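Side-chain contacts in Non-structural maintenance of chromosomes element 1 homolog (Xenopus laevis, PDB 7DG2), which probably acts as a RING-type E3 ubiquitin ligase that works with a MAGE-family partner inside the SMC5-SMC6 complex of chromosome maintenance and DNA repair: residues R10-Q13 with A14-H18; R55-P59 with L60-I64. All coordinates share one frame; numbering follows the deposited sequence.

Contact 1 of 2, residues R10-Q13 with A14-H18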
loop_
_atom_site.group_PDB
_atom_site.type_symbol
_atom_site.label_atom_id
_atom_site.label_comp_id
_atom_site.label_asym_id
_atom_site.label_seq_id
_atom_site.Cartn_x
_atom_site.Cartn_y
_atom_site.Cartn_z
ATOM N N ARG A 10 -0.341 11.221 10.843
ATOM C CA ARG A 10 0.062 11.587 9.492
ATOM C C ARG A 10 1.361 10.894 9.125
ATOM O O ARG A 10 1.511 10.386 8.009
ATOM C CB ARG A 10 0.210 13.110 9.390
ATOM C CG ARG A 10 0.576 13.587 8.015
ATOM C CD ARG A 10 -0.639 13.590 7.112
ATOM N NE ARG A 10 -1.498 14.756 7.338
ATOM C CZ ARG A 10 -2.505 15.090 6.538
ATOM N NH1 ARG A 10 -3.247 16.158 6.800
ATOM N NH2 ARG A 10 -2.787 14.329 5.487
ATOM N N PHE A 11 2.297 10.840 10.074
ATOM C CA PHE A 11 3.548 10.120 9.869
ATOM C C PHE A 11 3.291 8.639 9.605
ATOM O O PHE A 11 3.892 8.045 8.698
ATOM C CB PHE A 11 4.433 10.328 11.101
ATOM C CG PHE A 11 5.794 9.685 11.017
ATOM C CD1 PHE A 11 5.957 8.337 11.279
ATOM C CD2 PHE A 11 6.914 10.448 10.738
ATOM C CE1 PHE A 11 7.217 7.750 11.237
ATOM C CE2 PHE A 11 8.171 9.878 10.699
ATOM C CZ PHE A 11 8.327 8.521 10.947
ATOM N N LEU A 12 2.422 8.023 10.407
ATOM C CA LEU A 12 2.153 6.595 10.257
ATOM C C LEU A 12 1.482 6.306 8.918
ATOM O O LEU A 12 1.830 5.327 8.238
ATOM C CB LEU A 12 1.298 6.110 11.432
ATOM C CG LEU A 12 0.842 4.652 11.394
ATOM C CD1 LEU A 12 2.055 3.710 11.246
ATOM C CD2 LEU A 12 0.018 4.323 12.655
ATOM N N GLN A 13 0.543 7.163 8.501
ATOM C CA GLN A 13 -0.091 6.972 7.196
ATOM C C GLN A 13 0.931 7.016 6.068
ATOM O O GLN A 13 0.907 6.177 5.159
ATOM C CB GLN A 13 -1.171 8.025 6.970
ATOM C CG GLN A 13 -2.377 7.848 7.888
ATOM C CD GLN A 13 -3.536 8.714 7.461
ATOM O OE1 GLN A 13 -3.512 9.303 6.372
ATOM N NE2 GLN A 13 -4.567 8.787 8.304
ATOM N N ALA A 14 1.836 7.997 6.101
ATOM C CA ALA A 14 2.850 8.102 5.053
ATOM C C ALA A 14 3.753 6.871 5.034
ATOM O O ALA A 14 4.026 6.298 3.972
ATOM C CB ALA A 14 3.681 9.379 5.254
ATOM N N LEU A 15 4.190 6.422 6.208
ATOM C CA LEU A 15 5.057 5.249 6.260
ATOM C C LEU A 15 4.317 3.987 5.831
ATOM O O LEU A 15 4.896 3.122 5.153
ATOM C CB LEU A 15 5.635 5.084 7.664
ATOM C CG LEU A 15 6.702 3.995 7.770
ATOM C CD1 LEU A 15 7.813 4.195 6.718
ATOM C CD2 LEU A 15 7.299 3.985 9.172
ATOM N N MET A 16 3.041 3.860 6.207
ATOM C CA MET A 16 2.242 2.732 5.734
ATOM C C MET A 16 2.207 2.696 4.210
ATOM O O MET A 16 2.284 1.617 3.597
ATOM C CB MET A 16 0.820 2.826 6.307
ATOM C CG MET A 16 -0.059 1.684 5.931
ATOM S SD MET A 16 -1.671 1.757 6.755
ATOM C CE MET A 16 -1.355 3.020 7.985
ATOM N N SER A 17 2.106 3.869 3.575
ATOM C CA SER A 17 1.983 3.900 2.124
ATOM C C SER A 17 3.300 3.570 1.447
ATOM O O SER A 17 3.297 2.992 0.356
ATOM C CB SER A 17 1.472 5.262 1.643
ATOM O OG SER A 17 2.483 6.245 1.673
ATOM N N HIS A 18 4.420 3.898 2.089
ATOM C CA HIS A 18 5.735 3.616 1.521
ATOM C C HIS A 18 6.312 2.278 1.956
ATOM O O HIS A 18 7.183 1.734 1.253
ATOM C CB HIS A 18 6.712 4.724 1.914
ATOM C CG HIS A 18 6.503 5.995 1.159
ATOM N ND1 HIS A 18 6.916 6.153 -0.144
ATOM C CD2 HIS A 18 5.919 7.163 1.518
ATOM C CE1 HIS A 18 6.604 7.370 -0.556
ATOM N NE2 HIS A 18 6.006 8.006 0.437
#

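Contact 2 of 2, residues R55-P59 with L60-I64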
loop_
_atom_site.group_PDB
_atom_site.type_symbol
_atom_site.label_atom_id
_atom_site.label_comp_id
_atom_site.label_asym_id
_atom_site.label_seq_id
_atom_site.Cartn_x
_atom_site.Cartn_y
_atom_site.Cartn_z
ATOM N N ARG A 55 4.509 2.373 20.924
ATOM C CA ARG A 55 3.780 1.944 22.108
ATOM C C ARG A 55 2.348 1.577 21.755
ATOM O O ARG A 55 1.826 0.554 22.214
ATOM C CB ARG A 55 3.811 3.052 23.163
ATOM C CG ARG A 55 2.937 2.786 24.386
ATOM C CD ARG A 55 3.391 3.597 25.612
ATOM N NE ARG A 55 3.931 4.905 25.246
ATOM C CZ ARG A 55 5.232 5.185 25.165
ATOM N NH1 ARG A 55 5.633 6.402 24.810
ATOM N NH2 ARG A 55 6.131 4.243 25.430
ATOM N N HIS A 56 1.702 2.392 20.920
ATOM C CA HIS A 56 0.328 2.110 20.512
ATOM C C HIS A 56 0.251 0.998 19.464
ATOM O O HIS A 56 -0.777 0.312 19.378
ATOM C CB HIS A 56 -0.327 3.389 19.977
ATOM C CG HIS A 56 -0.582 4.427 21.031
ATOM N ND1 HIS A 56 -1.830 4.636 21.586
ATOM C CD2 HIS A 56 0.245 5.325 21.623
ATOM C CE1 HIS A 56 -1.759 5.616 22.472
ATOM N NE2 HIS A 56 -0.512 6.051 22.515
ATOM N N LEU A 57 1.302 0.812 18.658
ATOM C CA LEU A 57 1.270 -0.237 17.639
ATOM C C LEU A 57 1.576 -1.617 18.214
ATOM O O LEU A 57 1.181 -2.625 17.609
ATOM C CB LEU A 57 2.253 0.073 16.502
ATOM C CG LEU A 57 1.932 1.275 15.602
ATOM C CD1 LEU A 57 3.144 1.615 14.748
ATOM C CD2 LEU A 57 0.681 1.019 14.732
ATOM N N GLN A 58 2.228 -1.685 19.378
ATOM C CA GLN A 58 2.698 -2.974 19.893
ATOM C C GLN A 58 1.590 -4.012 20.055
ATOM O O GLN A 58 1.792 -5.157 19.620
ATOM C CB GLN A 58 3.474 -2.754 21.201
ATOM C CG GLN A 58 3.737 -4.042 21.981
ATOM C CD GLN A 58 2.607 -4.360 22.959
ATOM O OE1 GLN A 58 2.250 -3.531 23.802
ATOM N NE2 GLN A 58 2.031 -5.548 22.836
ATOM N N PRO A 59 0.419 -3.713 20.632
ATOM C CA PRO A 59 -0.608 -4.766 20.737
ATOM C C PRO A 59 -1.255 -5.126 19.412
ATOM O O PRO A 59 -2.046 -6.080 19.375
ATOM C CB PRO A 59 -1.631 -4.171 21.713
ATOM C CG PRO A 59 -1.448 -2.718 21.619
ATOM C CD PRO A 59 0.004 -2.488 21.350
ATOM N N LEU A 60 -0.967 -4.394 18.334
ATOM C CA LEU A 60 -1.430 -4.757 17.007
ATOM C C LEU A 60 -0.407 -5.599 16.257
ATOM O O LEU A 60 -0.613 -5.894 15.074
ATOM C CB LEU A 60 -1.764 -3.496 16.198
ATOM C CG LEU A 60 -2.660 -2.469 16.900
ATOM C CD1 LEU A 60 -2.958 -1.274 15.991
ATOM C CD2 LEU A 60 -3.960 -3.129 17.355
ATOM N N PHE A 61 0.684 -5.984 16.927
ATOM C CA PHE A 61 1.788 -6.734 16.327
ATOM C C PHE A 61 2.345 -6.020 15.102
ATOM O O PHE A 61 2.632 -6.632 14.072
ATOM C CB PHE A 61 1.353 -8.157 15.985
ATOM C CG PHE A 61 0.882 -8.921 17.185
ATOM C CD1 PHE A 61 1.788 -9.351 18.141
ATOM C CD2 PHE A 61 -0.459 -9.188 17.369
ATOM C CE1 PHE A 61 1.357 -10.049 19.259
ATOM C CE2 PHE A 61 -0.894 -9.890 18.487
ATOM C CZ PHE A 61 0.009 -10.316 19.426
ATOM N N MET A 62 2.481 -4.702 15.224
ATOM C CA MET A 62 3.093 -3.838 14.231
ATOM C C MET A 62 4.162 -3.008 14.937
ATOM O O MET A 62 4.032 -2.696 16.123
ATOM C CB MET A 62 2.039 -2.911 13.583
ATOM C CG MET A 62 0.873 -3.671 12.943
ATOM S SD MET A 62 -0.479 -2.542 12.527
ATOM C CE MET A 62 0.395 -1.422 11.474
ATOM N N THR A 63 5.234 -2.676 14.221
ATOM C CA THR A 63 6.212 -1.773 14.818
ATOM C C THR A 63 6.943 -1.018 13.720
ATOM O O THR A 63 7.011 -1.461 12.570
ATOM C CB THR A 63 7.200 -2.532 15.727
ATOM O OG1 THR A 63 7.852 -1.598 16.601
ATOM C CG2 THR A 63 8.249 -3.260 14.919
ATOM N N ILE A 64 7.459 0.152 14.076
ATOM C CA ILE A 64 8.319 0.922 13.186
ATOM C C ILE A 64 9.749 0.594 13.586
ATOM O O ILE A 64 10.225 1.037 14.639
ATOM C CB ILE A 64 8.037 2.427 13.278
ATOM C CG1 ILE A 64 6.599 2.725 12.850
ATOM C CG2 ILE A 64 9.037 3.191 12.402
ATOM C CD1 ILE A 64 6.118 4.155 13.210
#

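Contact 1 of 2, residues R10-Q13 with A14-H18
Four successive i to i+4 backbone hydrogen bonds tie residues 10-13 to residues 14-18: Ala14 N to Arg10 O, Leu15 N to Phe11 O, Met16 N to Leu12 O and Ser17 N to Gln13 O. The shortest runs from Met16 N to Leu12 O at 2.8 Å, and the last is the most bent, with 145° at its hydrogen. At the next carbonyl, Ala14 O is gripped twice, by His18 N and by the hydroxyl of Ser17, whose OG lies 2.8 Å from Ala14 O. Ser17 reaches back because its OG sits between the backbone N and the carbonyl carbon (chi1 77°).

The apolar contacts along the helix are few. Phe11 CE1 approaches Leu15 CD2 obliquely at 4.3 Å. The Met16 chain runs out with CG anti to the backbone N (chi1 -177°), then bends at its last torsion, which returns CE to within 4.4 Å of Leu12 CG and 3.9 Å of Leu12 O.

Around the helix, Arg10 NE bonds His37 NE2 and Phe11 meets Phe49 edge-to-face, while in the MAGE subunit Arg10 NH2 bonds Gln83 O, Gln13 NE2 bonds Phe62 O, Gln13 OE1 takes Asn80 ND2 and Ser17 OG bonds Arg91 N. Gln13, Met16 and Ser17 also touch the Nse4 subunit. The arrangement is that of an amphipathic alpha-helix, here 6-18: Phe11 and Leu15 face its own fold, Arg10, Gln13 and Ser17 reach the MAGE subunit, and Leu12 packs on both.

Contact 2 of 2, residues R55-P59 with L60-I64
A Schellman motif joins helix 46-57 to strand 62-68, an edge strand of a three-stranded antiparallel sheet within this chain, and Leu57 lends the turn both its carbonyl and its side chain. The 6→1 bond, from Met62 N to Leu57 O, is weak at 3.4 Å; the 5→2 bond, from Phe61 N to Gln58 O, is 3.0 Å. Leu57 O also receives Leu60 N at 2.9 Å. In both i to i+3 bonds the donor stands above the carbonyl plane. Phe61 takes the left-handed backbone conformation of the motif (phi 55°, psi 42°), which turns the chain into the strand.

The apolar contact of the motif lies between Leu57 and Met62. Leu57 CB rests 3.3 Å from Met62 O; beyond it the two methyls part, CD2 meeting Met62 CE at 4.1 Å and CD1 meeting Ile64 CG1 at 4.1 Å. Met62 brings CE there through a bend at its last torsion. Leu60 lays CB 3.4 Å from Leu57 O. Asn54 OD1, from the helix, bonds Ile64 N. Between 55-59 and 60-64, however, every hydrogen bond is main-chain and the side-chain contacts are apolar, consistent with a turn held by its backbone and seated by burial of Leu57.

How the contacts relate
Contacts 1 and 2 show how two local arrangements, each complete along its own stretch of chain, contribute to a shared apolar core. Their centres lie 14 Å apart, yet their side chains touch: Leu15 CD2 is 3.8 Å from Ile64 CG2, Leu12 CD2 is 4.0 Å from Leu57 CD2, and Phe11 CE1 is 4.2 Å from Ile64 CD1. Leu79 of strand 75-81 packs against residues of both. The MAGE subunit spans them too, with its Phe62 packing on Leu12 of contact 1 and on Leu57 and Leu60 of contact 2. Both belong to the Nse1 family region, separate from the zinc sites of the RING-like domain.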